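Local coordinates for glucosamine kinase (Streptacidiphilus jiangxiensis, PDB 6HWJ), which phosphorylates D-glucosamine to D-glucosamine 6-phosphate with ATP in a magnesium-dependent reaction, and acts more weakly on glucose, at residues A[193-196]-A[197-201]; A[202-205]-A[206-209]. All coordinates share one frame; numbering follows the deposited sequence.

Contact 1: A[193-196]-A[197-201]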
ATOM      1  N   ASP A 193     -13.840   2.080   0.834  1.00 27.50           N
ATOM      2  CA  ASP A 193     -12.904   1.247   0.074  1.00 27.21           C
ATOM      3  C   ASP A 193     -13.653   0.076  -0.551  1.00 25.50           C
ATOM      4  O   ASP A 193     -14.812  -0.199  -0.230  1.00 27.23           O
ATOM      5  CB  ASP A 193     -11.733   0.774   0.953  1.00 29.63           C
ATOM      6  CG  ASP A 193     -12.122  -0.278   1.981  1.00 33.39           C
ATOM      7  OD1 ASP A 193     -12.649  -1.345   1.617  1.00 32.94           O
ATOM      8  OD2 ASP A 193     -11.869  -0.037   3.171  1.00 38.79           O
ATOM      9  N   GLY A 194     -12.964  -0.609  -1.463  1.00 25.51           N
ATOM     10  CA  GLY A 194     -13.589  -1.598  -2.312  1.00 26.94           C
ATOM     11  C   GLY A 194     -14.178  -2.771  -1.566  1.00 27.15           C
ATOM     12  O   GLY A 194     -15.114  -3.410  -2.052  1.00 28.72           O
ATOM     13  N   TRP A 195     -13.646  -3.091  -0.391  1.00 25.42           N
ATOM     14  CA  TRP A 195     -14.275  -4.175   0.375  1.00 26.92           C
ATOM     15  C   TRP A 195     -15.660  -3.777   0.861  1.00 31.25           C
ATOM     16  O   TRP A 195     -16.411  -4.644   1.319  1.00 31.51           O
ATOM     17  CB  TRP A 195     -13.358  -4.605   1.524  1.00 30.64           C
ATOM     18  CG  TRP A 195     -12.298  -5.549   1.023  1.00 32.92           C
ATOM     19  CD1 TRP A 195     -10.945  -5.338   0.990  1.00 35.19           C
ATOM     20  CD2 TRP A 195     -12.520  -6.846   0.455  1.00 33.89           C
ATOM     21  NE1 TRP A 195     -10.308  -6.441   0.444  1.00 36.54           N
ATOM     22  CE2 TRP A 195     -11.254  -7.375   0.106  1.00 37.30           C
ATOM     23  CE3 TRP A 195     -13.661  -7.617   0.220  1.00 36.83           C
ATOM     24  CZ2 TRP A 195     -11.110  -8.630  -0.469  1.00 36.75           C
ATOM     25  CZ3 TRP A 195     -13.509  -8.873  -0.355  1.00 42.08           C
ATOM     26  CH2 TRP A 195     -12.246  -9.358  -0.695  1.00 37.62           C
ATOM     27  N   ASP A 196     -16.006  -2.488   0.772  1.00 31.06           N
ATOM     28  CA  ASP A 196     -17.384  -2.040   0.918  1.00 30.73           C
ATOM     29  C   ASP A 196     -18.083  -1.925  -0.443  1.00 28.43           C
ATOM     30  O   ASP A 196     -19.088  -2.596  -0.678  1.00 28.95           O
ATOM     31  CB  ASP A 196     -17.440  -0.704   1.662  1.00 34.69           C
ATOM     32  CG  ASP A 196     -17.053  -0.838   3.121  1.00 45.74           C
ATOM     33  OD1 ASP A 196     -17.577  -1.754   3.788  1.00 50.26           O
ATOM     34  OD2 ASP A 196     -16.216  -0.042   3.596  1.00 47.98           O
ATOM     35  N   TRP A 197     -17.550  -1.091  -1.347  1.00 26.70           N
ATOM     36  CA  TRP A 197     -18.323  -0.733  -2.535  1.00 28.61           C
ATOM     37  C   TRP A 197     -18.348  -1.831  -3.582  1.00 27.34           C
ATOM     38  O   TRP A 197     -19.357  -1.969  -4.272  1.00 28.40           O
ATOM     39  CB  TRP A 197     -17.823   0.569  -3.180  1.00 26.19           C
ATOM     40  CG  TRP A 197     -16.405   0.621  -3.684  1.00 23.73           C
ATOM     41  CD1 TRP A 197     -15.351   1.260  -3.088  1.00 25.63           C
ATOM     42  CD2 TRP A 197     -15.892   0.068  -4.904  1.00 25.40           C
ATOM     43  NE1 TRP A 197     -14.213   1.111  -3.852  1.00 26.07           N
ATOM     44  CE2 TRP A 197     -14.524   0.380  -4.968  1.00 26.61           C
ATOM     45  CE3 TRP A 197     -16.454  -0.684  -5.937  1.00 26.82           C
ATOM     46  CZ2 TRP A 197     -13.714  -0.027  -6.032  1.00 23.59           C
ATOM     47  CZ3 TRP A 197     -15.646  -1.090  -6.976  1.00 26.53           C
ATOM     48  CH2 TRP A 197     -14.291  -0.762  -7.008  1.00 26.22           C
ATOM     49  N   ALA A 198     -17.273  -2.628  -3.707  1.00 26.49           N
ATOM     50  CA  ALA A 198     -17.289  -3.695  -4.689  1.00 25.86           C
ATOM     51  C   ALA A 198     -18.202  -4.830  -4.248  1.00 25.27           C
ATOM     52  O   ALA A 198     -18.927  -5.402  -5.065  1.00 26.42           O
ATOM     53  CB  ALA A 198     -15.871  -4.214  -4.953  1.00 27.72           C
ATOM     54  N   VAL A 199     -18.170  -5.178  -2.959  1.00 26.12           N
ATOM     55  CA  VAL A 199     -19.090  -6.172  -2.433  1.00 26.35           C
ATOM     56  C   VAL A 199     -20.530  -5.704  -2.628  1.00 26.95           C
ATOM     57  O   VAL A 199     -21.409  -6.489  -2.977  1.00 27.43           O
ATOM     58  CB  VAL A 199     -18.782  -6.451  -0.951  1.00 28.27           C
ATOM     59  CG1 VAL A 199     -19.893  -7.242  -0.297  1.00 28.49           C
ATOM     60  CG2 VAL A 199     -17.426  -7.205  -0.822  1.00 31.83           C
ATOM     61  N   ASP A 200     -20.791  -4.420  -2.401  1.00 28.81           N
ATOM     62  CA  ASP A 200     -22.148  -3.918  -2.590  1.00 29.25           C
ATOM     63  C   ASP A 200     -22.583  -3.986  -4.057  1.00 26.88           C
ATOM     64  O   ASP A 200     -23.721  -4.384  -4.350  1.00 29.56           O
ATOM     65  CB  ASP A 200     -22.252  -2.486  -2.065  1.00 32.13           C
ATOM     66  CG  ASP A 200     -23.681  -1.990  -2.064  1.00 40.67           C
ATOM     67  OD1 ASP A 200     -24.486  -2.558  -1.309  1.00 43.66           O
ATOM     68  OD2 ASP A 200     -23.998  -1.060  -2.833  1.00 43.72           O
ATOM     69  N   ASP A 201     -21.714  -3.591  -4.987  1.00 28.32           N
ATOM     70  CA  ASP A 201     -22.043  -3.718  -6.410  1.00 30.17           C
ATOM     71  C   ASP A 201     -22.478  -5.135  -6.766  1.00 30.89           C
ATOM     72  O   ASP A 201     -23.538  -5.354  -7.370  1.00 28.89           O
ATOM     73  CB  ASP A 201     -20.835  -3.356  -7.274  1.00 33.74           C
ATOM     74  CG  ASP A 201     -20.586  -1.870  -7.362  1.00 39.19           C
ATOM     75  OD1 ASP A 201     -21.406  -1.082  -6.851  1.00 36.88           O
ATOM     76  OD2 ASP A 201     -19.544  -1.502  -7.957  1.00 42.48           O
TER
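Gly-194 lies under the indole of Trp-197 in the first turn of helix 194-207, which Asp-193 opens as N-cap. The glycine CA sits over the five-membered ring, 3.4 Å from its centroid and 19° off the normal, a CH-pi contact made tight by the lack of a side chain. Trp-197 turns back onto this turn because its CG stands between the backbone N and the carbonyl carbon (chi1 61°), unlike Trp-195, whose CG is anti to the carbonyl carbon. The folded-back indole donates from NE1 to Ile-306 O of strand 306-309 and meets Tyr-313 edge-to-face.

At the cap, Asp-193 OD1 accepts a weak bond from Trp-195 N (2.8 Å, 130° at the hydrogen). Asp-193 O is gripped twice, by Asp-196 N at 2.8 Å and by Trp-197 N at 3.1 Å, the two donors reaching it from opposite faces of its carbonyl plane. Asp-193 probably binds ATP, which would put the start of the helix at the nucleotide site. Asp-196 continues the turn through its carbonyl O, which accepts from Asp-200 N at 3.0 Å. Away from the Trp-197 side, Trp-195 packs on His-348, Val-349 and Val-352 of helix 335-356. Val-199 CG2 meets the Trp-195 ring obliquely, 3.9 Å from CE3, and also lies 3.5 Å from Trp-195 O.

Contact 2: A[202-205]-A[206-209]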
ATOM      1  N   VAL A 202     -21.649  -6.124  -6.416  1.00 27.50           N
ATOM      2  CA  VAL A 202     -21.913  -7.506  -6.834  1.00 25.68           C
ATOM      3  C   VAL A 202     -23.132  -8.064  -6.131  1.00 27.19           C
ATOM      4  O   VAL A 202     -23.883  -8.850  -6.711  1.00 30.20           O
ATOM      5  CB  VAL A 202     -20.637  -8.351  -6.573  1.00 27.04           C
ATOM      6  CG1 VAL A 202     -20.882  -9.817  -6.851  1.00 26.92           C
ATOM      7  CG2 VAL A 202     -19.504  -7.818  -7.445  1.00 25.28           C
ATOM      8  N   ARG A 203     -23.360  -7.666  -4.877  1.00 29.61           N
ATOM      9  CA  ARG A 203     -24.586  -8.033  -4.187  1.00 29.14           C
ATOM     10  C   ARG A 203     -25.804  -7.474  -4.918  1.00 32.10           C
ATOM     11  O   ARG A 203     -26.824  -8.163  -5.092  1.00 28.59           O
ATOM     12  CB  ARG A 203     -24.506  -7.497  -2.753  1.00 34.63           C
ATOM     13  CG  ARG A 203     -25.546  -7.977  -1.795  1.00 45.74           C
ATOM     14  CD  ARG A 203     -25.122  -7.616  -0.368  1.00 54.66           C
ATOM     15  NE  ARG A 203     -24.319  -8.672   0.254  1.00 63.96           N
ATOM     16  CZ  ARG A 203     -23.455  -8.476   1.254  1.00 70.23           C
ATOM     17  NH1 ARG A 203     -23.246  -7.256   1.736  1.00 70.98           N
ATOM     18  NH2 ARG A 203     -22.795  -9.504   1.765  1.00 69.15           N
ATOM     19  N   ARG A 204     -25.715  -6.226  -5.372  1.00 29.30           N
ATOM     20  CA  ARG A 204     -26.832  -5.635  -6.099  1.00 31.88           C
ATOM     21  C   ARG A 204     -27.061  -6.354  -7.416  1.00 32.92           C
ATOM     22  O   ARG A 204     -28.210  -6.643  -7.777  1.00 34.59           O
ATOM     23  CB  ARG A 204     -26.578  -4.132  -6.295  1.00 35.19           C
ATOM     24  CG  ARG A 204     -26.693  -3.349  -4.985  1.00 47.40           C
ATOM     25  CD  ARG A 204     -26.273  -1.882  -5.122  1.00 64.35           C
ATOM     26  NE  ARG A 204     -27.241  -1.079  -5.877  1.00 78.26           N
ATOM     27  CZ  ARG A 204     -26.937  -0.263  -6.888  1.00 85.49           C
ATOM     28  NH1 ARG A 204     -25.680  -0.109  -7.286  1.00 88.17           N
ATOM     29  NH2 ARG A 204     -27.897   0.412  -7.495  1.00 87.52           N
ATOM     30  N   LEU A 205     -25.980  -6.702  -8.122  1.00 32.04           N
ATOM     31  CA  LEU A 205     -26.101  -7.569  -9.290  1.00 34.76           C
ATOM     32  C   LEU A 205     -26.861  -8.849  -8.944  1.00 35.70           C
ATOM     33  O   LEU A 205     -27.805  -9.235  -9.638  1.00 34.92           O
ATOM     34  CB  LEU A 205     -24.715  -7.905  -9.843  1.00 35.71           C
ATOM     35  CG  LEU A 205     -24.633  -8.973 -10.946  1.00 35.22           C
ATOM     36  CD1 LEU A 205     -25.266  -8.463 -12.231  1.00 36.27           C
ATOM     37  CD2 LEU A 205     -23.188  -9.383 -11.184  1.00 37.15           C
ATOM     38  N   ALA A 206     -26.453  -9.526  -7.866  1.00 34.97           N
ATOM     39  CA  ALA A 206     -27.093 -10.791  -7.512  1.00 34.32           C
ATOM     40  C   ALA A 206     -28.577 -10.600  -7.241  1.00 37.93           C
ATOM     41  O   ALA A 206     -29.384 -11.486  -7.558  1.00 37.93           O
ATOM     42  CB  ALA A 206     -26.398 -11.399  -6.298  1.00 33.89           C
ATOM     43  N   ARG A 207     -28.956  -9.457  -6.676  1.00 41.51           N
ATOM     44  CA  ARG A 207     -30.356  -9.145  -6.436  1.00 49.00           C
ATOM     45  C   ARG A 207     -31.082  -8.659  -7.683  1.00 47.23           C
ATOM     46  O   ARG A 207     -32.297  -8.459  -7.625  1.00 47.66           O
ATOM     47  CB  ARG A 207     -30.483  -8.065  -5.350  1.00 59.95           C
ATOM     48  CG  ARG A 207     -30.597  -8.584  -3.933  1.00 72.48           C
ATOM     49  CD  ARG A 207     -30.793  -7.427  -2.957  1.00 84.96           C
ATOM     50  NE  ARG A 207     -29.683  -6.476  -3.018  1.00 94.76           N
ATOM     51  CZ  ARG A 207     -29.604  -5.360  -2.300  1.00102.24           C
ATOM     52  NH1 ARG A 207     -30.575  -5.038  -1.457  1.00107.89           N
ATOM     53  NH2 ARG A 207     -28.552  -4.566  -2.426  1.00102.37           N
ATOM     54  N   GLY A 208     -30.381  -8.450  -8.795  1.00 46.80           N
ATOM     55  CA  GLY A 208     -31.013  -7.905  -9.981  1.00 47.72           C
ATOM     56  C   GLY A 208     -31.233  -6.411  -9.972  1.00 45.73           C
ATOM     57  O   GLY A 208     -31.970  -5.909 -10.828  1.00 45.66           O
ATOM     58  N   GLU A 209     -30.629  -5.683  -9.024  1.00 40.59           N
ATOM     59  CA  GLU A 209     -30.723  -4.231  -9.000  1.00 45.80           C
ATOM     60  C   GLU A 209     -29.724  -3.570  -9.940  1.00 44.07           C
ATOM     61  O   GLU A 209     -29.864  -2.380 -10.242  1.00 45.00           O
ATOM     62  CB  GLU A 209     -30.492  -3.706  -7.585  1.00 52.17           C
ATOM     63  CG  GLU A 209     -31.458  -4.269  -6.559  1.00 63.90           C
ATOM     64  CD  GLU A 209     -31.220  -3.700  -5.176  1.00 73.88           C
ATOM     65  OE1 GLU A 209     -30.393  -2.771  -5.045  1.00 75.76           O
ATOM     66  OE2 GLU A 209     -31.860  -4.186  -4.224  1.00 79.17           O
TER
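Leu-205 O takes a hydrogen bond from Gly-208 N at 2.8 Å, the donor standing above the carbonyl plane rather than along a lone pair. Arg-204 O accepts from Glu-209 N at 2.9 Å, so that each of these two oxygens receives one of the bonds that close the helix. Before this point the bonding is regular: Ala-206 N donates to Val-202 O and Arg-207 N to Arg-203 O.

The two closing bonds, from Glu-209 N to Arg-204 O and from Gly-208 N to Leu-205 O, together with the positive phi of Gly-208, make a Schellman motif that ends helix 194-207. Gly-208 has the left-handed backbone (phi 79°) that glycine adopts easily. Beside the motif, Glu-209 CB packs 4.1 Å from Arg-204 CB.

Three charged side chains form a salt-bridge network over the turn. Glu-209 runs extended beyond CG and crosses Arg-204 at about a right angle, OE1 lying at the guanidinium edge in a long salt bridge 3.7 Å from NE, with the carboxylate turned 71° from the guanidinium plane. Its other oxygen, OE2, stands over a face of the Arg-207 guanidinium, 3.2 Å from NH1, a pairing of charges with no N-H aimed at the oxygen. Arg-207 bends at chi3 (-59°), which brings NH2 to 3.4 Å from Arg-204 CG; the carboxylate between the two arginines probably offsets their like charges. The Leu-205 side chain packs on Trp-368 of helix 362-386 and on Met-212 and Ala-215 of helix 212-234.

Strand 192-193 runs into helix 194-207, and contacts 1 and 2 follow in series along it, their centres 12 Å apart. Neither encloses a loop: contact 1 spans the opening turns and contact 2 the final turn and exit, with no nesting or crossing. Asp-193, at the start of contact 1, probably lies at the ATP site, its side chain about 7 Å from a magnesium ion; contact 1 joins strand 306-309 to helices 212-234 and 335-356. Farther along, Val-202, Leu-205 and Ala-206 pack on helix 362-386, away from these sites. Val-349 and Val-353 of helix 335-356 touch both contacts, through Trp-195 and Val-199 in contact 1 and Val-202 in contact 2. After Glu-209, helix 212-234 soon follows.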